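Local coordinates for protein peptide methionine sulfoxide reductase msrA/msrB (Neisseria meningitidis, PDB 3BQG) that probably reduces methionine sulfoxide in proteins back to methionine, as the MsrA domain of PilB, held here with an oxidised sulfenic acid cysteine, at residues Gly32-Asn37 with Lys133-Ala138; Trp14-Tyr19 with Arg77-Thr82. The protein carries 1 engineered substitution. All coordinates share one frame; numbering follows the deposited sequence.

In the fold
The two contacts belong to the mixed central sheet of the MsrA domain in different ways: interaction 1 lies in the sheet, interaction 2 against it. Interaction 1 is at the sheet's edge, where strand 26-34 pairs with the outermost strand 135-137; interaction 2 joins helix 14-21 to the C-terminal part of helix 68-78 and the residue that follows, with L16 and E17 resting on V57 of strand 54-62, the sheet neighbour of strand 26-34. Their centres are 18 Å apart and their nearest atoms about 7 Å. Along the chain the order is 14-19, 32-37, 77-82, 133-138, so the two pairings interlock and tie early and late parts into one domain.

Interaction 1: Gly32-Asn37 with Lys133-Ala138; sequences GYANGN and KNFYDA
With CG placed between the backbone N and the carbonyl carbon (chi1 57°), N134 turns its amide to the backbone of G36, while N35, its CG beside its own backbone N (chi1 -72°), brings OD1 to the start of the partner segment. N134 OD1 takes the G36 N-H in its carbonyl plane, on a lone pair, at 3.1 Å, and N134 ND2 donates to G36 O, which fixes the rotation of the N134 amide. N35 OD1 in turn accepts from K133 N at 2.7 Å, the donor tilted from the carbonyl plane; the lysine side chain crosses that of N35 at about a right angle, and K133 NZ adds a weak bond to G36 O.

Between Y33 and Y136 two backbone bonds close an antiparallel hydrogen-bonded pair, Y33 N to Y136 O at 2.8 Å and Y136 N to Y33 O. The bond from N35 N to N134 O, 2.9 Å, continues the pairing. F135 lies on the same face as A34: A34 CB meets the edge of its ring at CD1, 3.9 Å away, and F135 CZ packs on G32 CA. Beyond the pair, Y33 CZ rests on A138 CB at 3.8 Å, and its hydroxyl is hydrogen-bonded to E139. The whole is a short antiparallel strand pair, extended by asparagine-to-backbone bonds, that completes one edge of the MsrA mixed sheet.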
ATOM      1  N   GLY A  32      -3.084  -6.650  -4.951  1.00 13.28           N
ATOM      2  CA  GLY A  32      -2.447  -7.943  -5.134  1.00 14.80           C
ATOM      3  C   GLY A  32      -1.787  -8.473  -3.873  1.00 13.25           C
ATOM      4  O   GLY A  32      -1.963  -7.919  -2.788  1.00 13.61           O
ATOM      5  N   TYR A  33      -1.008  -9.537  -4.032  1.00 13.93           N
ATOM      6  CA  TYR A  33      -0.321 -10.204  -2.927  1.00 14.26           C
ATOM      7  C   TYR A  33       1.181 -10.104  -3.161  1.00 15.02           C
ATOM      8  O   TYR A  33       1.684 -10.565  -4.188  1.00 13.18           O
ATOM      9  CB  TYR A  33      -0.761 -11.664  -2.900  1.00 15.00           C
ATOM     10  CG  TYR A  33      -2.259 -11.812  -3.062  1.00 16.72           C
ATOM     11  CD1 TYR A  33      -3.127 -11.394  -2.055  1.00 15.82           C
ATOM     12  CD2 TYR A  33      -2.814 -12.335  -4.238  1.00 17.83           C
ATOM     13  CE1 TYR A  33      -4.502 -11.491  -2.203  1.00 16.75           C
ATOM     14  CE2 TYR A  33      -4.197 -12.434  -4.399  1.00 17.78           C
ATOM     15  CZ  TYR A  33      -5.032 -12.010  -3.375  1.00 19.68           C
ATOM     16  OH  TYR A  33      -6.398 -12.112  -3.498  1.00 20.88           O
ATOM     17  N   ALA A  34       1.899  -9.525  -2.202  1.00 15.70           N
ATOM     18  CA  ALA A  34       3.335  -9.328  -2.361  1.00 14.52           C
ATOM     19  C   ALA A  34       4.228  -9.950  -1.306  1.00 15.03           C
ATOM     20  O   ALA A  34       3.824 -10.152  -0.160  1.00 14.70           O
ATOM     21  CB  ALA A  34       3.628  -7.835  -2.439  1.00 14.75           C
ATOM     22  N   ASN A  35       5.466 -10.221  -1.716  1.00 14.38           N
ATOM     23  CA  ASN A  35       6.495 -10.782  -0.849  1.00 13.16           C
ATOM     24  C   ASN A  35       6.041 -11.960   0.001  1.00 12.76           C
ATOM     25  O   ASN A  35       6.200 -11.962   1.221  1.00 13.53           O
ATOM     26  CB  ASN A  35       7.074  -9.675   0.043  1.00 13.04           C
ATOM     27  CG  ASN A  35       7.954  -8.697  -0.730  1.00 15.85           C
ATOM     28  OD1 ASN A  35       7.941  -8.669  -1.964  1.00 12.95           O
ATOM     29  ND2 ASN A  35       8.712  -7.882  -0.005  1.00 13.87           N
ATOM     30  N   GLY A  36       5.470 -12.959  -0.662  1.00 12.60           N
ATOM     31  CA  GLY A  36       5.036 -14.153   0.028  1.00 14.60           C
ATOM     32  C   GLY A  36       6.053 -15.242  -0.263  1.00 17.25           C
ATOM     33  O   GLY A  36       7.090 -14.983  -0.882  1.00 17.36           O
ATOM     34  N   ASN A  37       5.750 -16.465   0.150  1.00 18.38           N
ATOM     35  CA  ASN A  37       6.662 -17.579  -0.046  1.00 19.41           C
ATOM     36  C   ASN A  37       6.320 -18.424  -1.261  1.00 21.38           C
ATOM     37  O   ASN A  37       7.070 -19.331  -1.629  1.00 20.71           O
ATOM     38  CB  ASN A  37       6.653 -18.454   1.204  1.00 21.46           C
ATOM     39  CG  ASN A  37       7.103 -17.703   2.437  1.00 22.08           C
ATOM     40  OD1 ASN A  37       6.593 -17.927   3.534  1.00 25.38           O
ATOM     41  ND2 ASN A  37       8.071 -16.814   2.268  1.00 22.35           N
ATOM     42  N   LYS A 133       9.899  -8.642  -3.873  1.00 18.40           N
ATOM     43  CA  LYS A 133      10.374  -9.976  -4.223  1.00 18.51           C
ATOM     44  C   LYS A 133       9.417 -10.634  -5.209  1.00 18.34           C
ATOM     45  O   LYS A 133       9.838 -11.283  -6.167  1.00 18.99           O
ATOM     46  CB  LYS A 133      10.491 -10.828  -2.963  1.00 21.40           C
ATOM     47  CG  LYS A 133      11.603 -10.398  -2.003  1.00 24.05           C
ATOM     48  CD  LYS A 133      11.404 -10.987  -0.614  1.00 27.04           C
ATOM     49  CE  LYS A 133      10.940 -12.449  -0.650  1.00 31.56           C
ATOM     50  NZ  LYS A 133       9.499 -12.601  -1.059  1.00 32.50           N
ATOM     51  N   ASN A 134       8.124 -10.455  -4.965  1.00 17.07           N
ATOM     52  CA  ASN A 134       7.103 -10.997  -5.841  1.00 17.07           C
ATOM     53  C   ASN A 134       5.776 -10.268  -5.653  1.00 18.41           C
ATOM     54  O   ASN A 134       5.455  -9.810  -4.551  1.00 18.43           O
ATOM     55  CB  ASN A 134       6.937 -12.508  -5.593  1.00 15.06           C
ATOM     56  CG  ASN A 134       6.599 -12.838  -4.152  1.00 17.97           C
ATOM     57  OD1 ASN A 134       5.441 -12.778  -3.740  1.00 17.60           O
ATOM     58  ND2 ASN A 134       7.616 -13.182  -3.373  1.00 17.24           N
ATOM     59  N   PHE A 135       5.031 -10.123  -6.747  1.00 16.90           N
ATOM     60  CA  PHE A 135       3.724  -9.486  -6.703  1.00 17.78           C
ATOM     61  C   PHE A 135       2.808 -10.202  -7.674  1.00 18.31           C
ATOM     62  O   PHE A 135       3.182 -10.447  -8.821  1.00 18.40           O
ATOM     63  CB  PHE A 135       3.780  -8.009  -7.097  1.00 15.86           C
ATOM     64  CG  PHE A 135       2.439  -7.324  -7.036  1.00 16.72           C
ATOM     65  CD1 PHE A 135       1.945  -6.837  -5.831  1.00 16.63           C
ATOM     66  CD2 PHE A 135       1.649  -7.211  -8.179  1.00 17.65           C
ATOM     67  CE1 PHE A 135       0.684  -6.243  -5.760  1.00 17.11           C
ATOM     68  CE2 PHE A 135       0.385  -6.620  -8.127  1.00 17.04           C
ATOM     69  CZ  PHE A 135      -0.102  -6.135  -6.914  1.00 18.46           C
ATOM     70  N   TYR A 136       1.607 -10.527  -7.207  1.00 19.18           N
ATOM     71  CA  TYR A 136       0.607 -11.213  -8.020  1.00 20.59           C
ATOM     72  C   TYR A 136      -0.738 -10.507  -7.855  1.00 21.31           C
ATOM     73  O   TYR A 136      -1.198 -10.299  -6.729  1.00 19.93           O
ATOM     74  CB  TYR A 136       0.502 -12.670  -7.566  1.00 23.09           C
ATOM     75  CG  TYR A 136       1.834 -13.388  -7.595  1.00 27.51           C
ATOM     76  CD1 TYR A 136       2.363 -13.874  -8.793  1.00 29.79           C
ATOM     77  CD2 TYR A 136       2.600 -13.524  -6.435  1.00 29.90           C
ATOM     78  CE1 TYR A 136       3.622 -14.472  -8.835  1.00 32.21           C
ATOM     79  CE2 TYR A 136       3.862 -14.124  -6.467  1.00 31.19           C
ATOM     80  CZ  TYR A 136       4.364 -14.592  -7.670  1.00 31.62           C
ATOM     81  OH  TYR A 136       5.612 -15.179  -7.708  1.00 36.84           O
ATOM     82  N   ASP A 137      -1.354 -10.132  -8.975  1.00 21.90           N
ATOM     83  CA  ASP A 137      -2.655  -9.446  -8.970  1.00 22.58           C
ATOM     84  C   ASP A 137      -3.732 -10.250  -8.249  1.00 20.72           C
ATOM     85  O   ASP A 137      -3.790 -11.472  -8.379  1.00 20.87           O
ATOM     86  CB  ASP A 137      -3.156  -9.217 -10.401  1.00 24.20           C
ATOM     87  CG  ASP A 137      -2.282  -8.275 -11.195  1.00 25.25           C
ATOM     88  OD1 ASP A 137      -1.203  -7.883 -10.709  1.00 26.64           O
ATOM     89  OD2 ASP A 137      -2.688  -7.933 -12.324  1.00 26.98           O
ATOM     90  N   ALA A 138      -4.594  -9.559  -7.507  1.00 18.60           N
ATOM     91  CA  ALA A 138      -5.690 -10.217  -6.807  1.00 18.37           C
ATOM     92  C   ALA A 138      -6.765 -10.514  -7.848  1.00 19.70           C
ATOM     93  O   ALA A 138      -6.738  -9.957  -8.949  1.00 16.95           O
ATOM     94  CB  ALA A 138      -6.250  -9.305  -5.731  1.00 18.18           C
TER

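Interaction 2: Trp14-Tyr19 with Arg77-Thr82; sequences WGLEAY and RVVDPT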
ATOM      1  N   TRP A  14      -8.716  -3.180  -0.182  1.00 19.26           N
ATOM      2  CA  TRP A  14      -9.925  -2.547  -0.720  1.00 20.18           C
ATOM      3  C   TRP A  14      -9.877  -1.042  -0.453  1.00 18.04           C
ATOM      4  O   TRP A  14      -9.978  -0.230  -1.375  1.00 16.35           O
ATOM      5  CB  TRP A  14     -11.197  -3.117  -0.078  1.00 21.48           C
ATOM      6  CG  TRP A  14     -11.466  -4.574  -0.344  1.00 22.87           C
ATOM      7  CD1 TRP A  14     -10.960  -5.339  -1.359  1.00 22.16           C
ATOM      8  CD2 TRP A  14     -12.348  -5.423   0.399  1.00 24.14           C
ATOM      9  NE1 TRP A  14     -11.476  -6.615  -1.291  1.00 24.57           N
ATOM     10  CE2 TRP A  14     -12.329  -6.693  -0.222  1.00 23.68           C
ATOM     11  CE3 TRP A  14     -13.154  -5.233   1.530  1.00 25.97           C
ATOM     12  CZ2 TRP A  14     -13.089  -7.772   0.251  1.00 25.94           C
ATOM     13  CZ3 TRP A  14     -13.913  -6.308   2.001  1.00 26.57           C
ATOM     14  CH2 TRP A  14     -13.872  -7.562   1.360  1.00 26.04           C
ATOM     15  N   GLY A  15      -9.711  -0.679   0.816  1.00 16.04           N
ATOM     16  CA  GLY A  15      -9.660   0.724   1.189  1.00 16.96           C
ATOM     17  C   GLY A  15      -8.455   1.487   0.657  1.00 17.68           C
ATOM     18  O   GLY A  15      -8.597   2.607   0.167  1.00 16.95           O
ATOM     19  N   LEU A  16      -7.268   0.890   0.745  1.00 16.95           N
ATOM     20  CA  LEU A  16      -6.062   1.558   0.272  1.00 16.53           C
ATOM     21  C   LEU A  16      -6.101   1.799  -1.236  1.00 17.90           C
ATOM     22  O   LEU A  16      -5.630   2.828  -1.715  1.00 17.15           O
ATOM     23  CB  LEU A  16      -4.823   0.736   0.642  1.00 18.34           C
ATOM     24  CG  LEU A  16      -3.452   1.366   0.352  1.00 17.62           C
ATOM     25  CD1 LEU A  16      -3.284   2.656   1.137  1.00 15.99           C
ATOM     26  CD2 LEU A  16      -2.355   0.372   0.726  1.00 19.97           C
ATOM     27  N   GLU A  17      -6.651   0.847  -1.986  1.00 19.02           N
ATOM     28  CA  GLU A  17      -6.733   0.999  -3.434  1.00 20.81           C
ATOM     29  C   GLU A  17      -7.707   2.121  -3.777  1.00 19.64           C
ATOM     30  O   GLU A  17      -7.388   3.020  -4.556  1.00 19.72           O
ATOM     31  CB  GLU A  17      -7.216  -0.288  -4.099  1.00 22.19           C
ATOM     32  CG  GLU A  17      -7.544  -0.087  -5.579  1.00 27.36           C
ATOM     33  CD  GLU A  17      -8.452  -1.160  -6.127  1.00 30.55           C
ATOM     34  OE1 GLU A  17      -9.515  -1.405  -5.518  1.00 32.61           O
ATOM     35  OE2 GLU A  17      -8.106  -1.760  -7.166  1.00 34.10           O
ATOM     36  N   ALA A  18      -8.894   2.054  -3.185  1.00 18.15           N
ATOM     37  CA  ALA A  18      -9.925   3.061  -3.421  1.00 19.34           C
ATOM     38  C   ALA A  18      -9.366   4.444  -3.120  1.00 18.74           C
ATOM     39  O   ALA A  18      -9.663   5.421  -3.803  1.00 20.11           O
ATOM     40  CB  ALA A  18     -11.129   2.779  -2.534  1.00 18.14           C
ATOM     41  N   TYR A  19      -8.554   4.511  -2.075  1.00 18.34           N
ATOM     42  CA  TYR A  19      -7.924   5.754  -1.654  1.00 18.53           C
ATOM     43  C   TYR A  19      -6.975   6.320  -2.720  1.00 18.00           C
ATOM     44  O   TYR A  19      -7.089   7.483  -3.098  1.00 17.18           O
ATOM     45  CB  TYR A  19      -7.168   5.504  -0.341  1.00 18.77           C
ATOM     46  CG  TYR A  19      -6.314   6.645   0.154  1.00 19.94           C
ATOM     47  CD1 TYR A  19      -6.884   7.791   0.710  1.00 20.46           C
ATOM     48  CD2 TYR A  19      -4.924   6.563   0.095  1.00 20.04           C
ATOM     49  CE1 TYR A  19      -6.084   8.826   1.200  1.00 18.05           C
ATOM     50  CE2 TYR A  19      -4.122   7.587   0.579  1.00 19.13           C
ATOM     51  CZ  TYR A  19      -4.704   8.713   1.130  1.00 19.07           C
ATOM     52  OH  TYR A  19      -3.896   9.715   1.621  1.00 18.77           O
ATOM     53  N   ARG A  77      -0.683   9.285   5.545  1.00 20.76           N
ATOM     54  CA  ARG A  77      -1.880   9.981   5.993  1.00 22.01           C
ATOM     55  C   ARG A  77      -2.966   9.030   6.486  1.00 22.20           C
ATOM     56  O   ARG A  77      -3.717   9.359   7.404  1.00 22.64           O
ATOM     57  CB  ARG A  77      -2.440  10.846   4.857  1.00 22.23           C
ATOM     58  CG  ARG A  77      -3.742  11.554   5.195  1.00 24.71           C
ATOM     59  CD  ARG A  77      -4.231  12.412   4.030  1.00 25.82           C
ATOM     60  NE  ARG A  77      -3.279  13.465   3.678  1.00 25.36           N
ATOM     61  CZ  ARG A  77      -3.417  14.272   2.631  1.00 26.66           C
ATOM     62  NH1 ARG A  77      -4.468  14.146   1.836  1.00 26.70           N
ATOM     63  NH2 ARG A  77      -2.503  15.199   2.370  1.00 28.38           N
ATOM     64  N   VAL A  78      -3.037   7.841   5.896  1.00 21.52           N
ATOM     65  CA  VAL A  78      -4.082   6.895   6.261  1.00 21.00           C
ATOM     66  C   VAL A  78      -3.653   5.544   6.836  1.00 21.29           C
ATOM     67  O   VAL A  78      -4.497   4.763   7.280  1.00 20.78           O
ATOM     68  CB  VAL A  78      -5.003   6.649   5.046  1.00 20.87           C
ATOM     69  CG1 VAL A  78      -5.625   7.979   4.595  1.00 23.64           C
ATOM     70  CG2 VAL A  78      -4.214   6.029   3.909  1.00 20.03           C
ATOM     71  N   VAL A  79      -2.355   5.263   6.828  1.00 19.15           N
ATOM     72  CA  VAL A  79      -1.846   4.004   7.361  1.00 17.23           C
ATOM     73  C   VAL A  79      -1.168   4.223   8.718  1.00 15.94           C
ATOM     74  O   VAL A  79      -0.421   5.187   8.894  1.00 17.16           O
ATOM     75  CB  VAL A  79      -0.833   3.360   6.373  1.00 17.51           C
ATOM     76  CG1 VAL A  79      -0.224   2.103   6.973  1.00 18.94           C
ATOM     77  CG2 VAL A  79      -1.536   3.035   5.053  1.00 20.04           C
ATOM     78  N   ASP A  80      -1.450   3.346   9.678  1.00 14.88           N
ATOM     79  CA  ASP A  80      -0.830   3.434  11.007  1.00 15.71           C
ATOM     80  C   ASP A  80       0.521   2.724  10.878  1.00 14.41           C
ATOM     81  O   ASP A  80       0.579   1.497  10.755  1.00 15.16           O
ATOM     82  CB  ASP A  80      -1.681   2.729  12.062  1.00 17.41           C
ATOM     83  CG  ASP A  80      -1.174   2.977  13.471  1.00 20.56           C
ATOM     84  OD1 ASP A  80       0.056   3.105  13.642  1.00 21.94           O
ATOM     85  OD2 ASP A  80      -1.996   3.039  14.407  1.00 24.64           O
ATOM     86  N   PRO A  81       1.619   3.490  10.913  1.00 13.93           N
ATOM     87  CA  PRO A  81       2.980   2.969  10.782  1.00 13.81           C
ATOM     88  C   PRO A  81       3.603   2.388  12.044  1.00 13.17           C
ATOM     89  O   PRO A  81       4.767   2.008  12.031  1.00 12.42           O
ATOM     90  CB  PRO A  81       3.744   4.189  10.291  1.00 12.12           C
ATOM     91  CG  PRO A  81       3.149   5.257  11.163  1.00 14.71           C
ATOM     92  CD  PRO A  81       1.650   4.951  11.146  1.00 14.16           C
ATOM     93  N   THR A  82       2.835   2.310  13.124  1.00 13.29           N
ATOM     94  CA  THR A  82       3.366   1.802  14.384  1.00 16.17           C
ATOM     95  C   THR A  82       2.801   0.455  14.825  1.00 16.81           C
ATOM     96  O   THR A  82       3.281  -0.131  15.791  1.00 16.51           O
ATOM     97  CB  THR A  82       3.118   2.813  15.522  1.00 17.62           C
ATOM     98  OG1 THR A  82       1.733   2.791  15.889  1.00 19.51           O
ATOM     99  CG2 THR A  82       3.471   4.228  15.066  1.00 18.65           C
TER
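Packing of helix 14-21 against the 77-79 region, beside the mixed sheet of the MsrA fold, brings Y19 against V78, near the C-terminal part of helix 68-78. The contact is small and apolar, and V78 carries much of it. Both methyls lie over one face of the tyrosine ring, CG1 above the CE1 side and CG2 above the CE2 side. V78 CG2 sits 3.9 Å from the ring centroid and 19° off the normal, a CH-pi contact offset toward the rim, and V78 CG1 reaches Y19 CE1 at 3.5 Å. The two side chains come from opposite directions, so the valine fork meets the flat of the ring. Y19 can present that face because its CG is anti to the backbone N (chi1 173°), which swings the ring out from the helix toward the second segment.

One turn of chain earlier, L16 reaches the same region more loosely, L16 CD1 lying 4.3 Å from V79 CG2. L16 also touches V57 of strand 54-62, so this side chain bridges the sheet and the 77-79 region. Y19 OH is hydrogen-bonded to the Y74 carbonyl of helix 68-78, which ties the ring to the helix it packs on. The guanidinium of R77 is bound through NH1 to the carbonyls of K160 and E163, in the C-terminal part of the chain. The aliphatic chain of R77 crosses the end of Y19 at about a right angle, with CB and CD both near OH, and R77 CD stands 3.6 Å from Y19 OH.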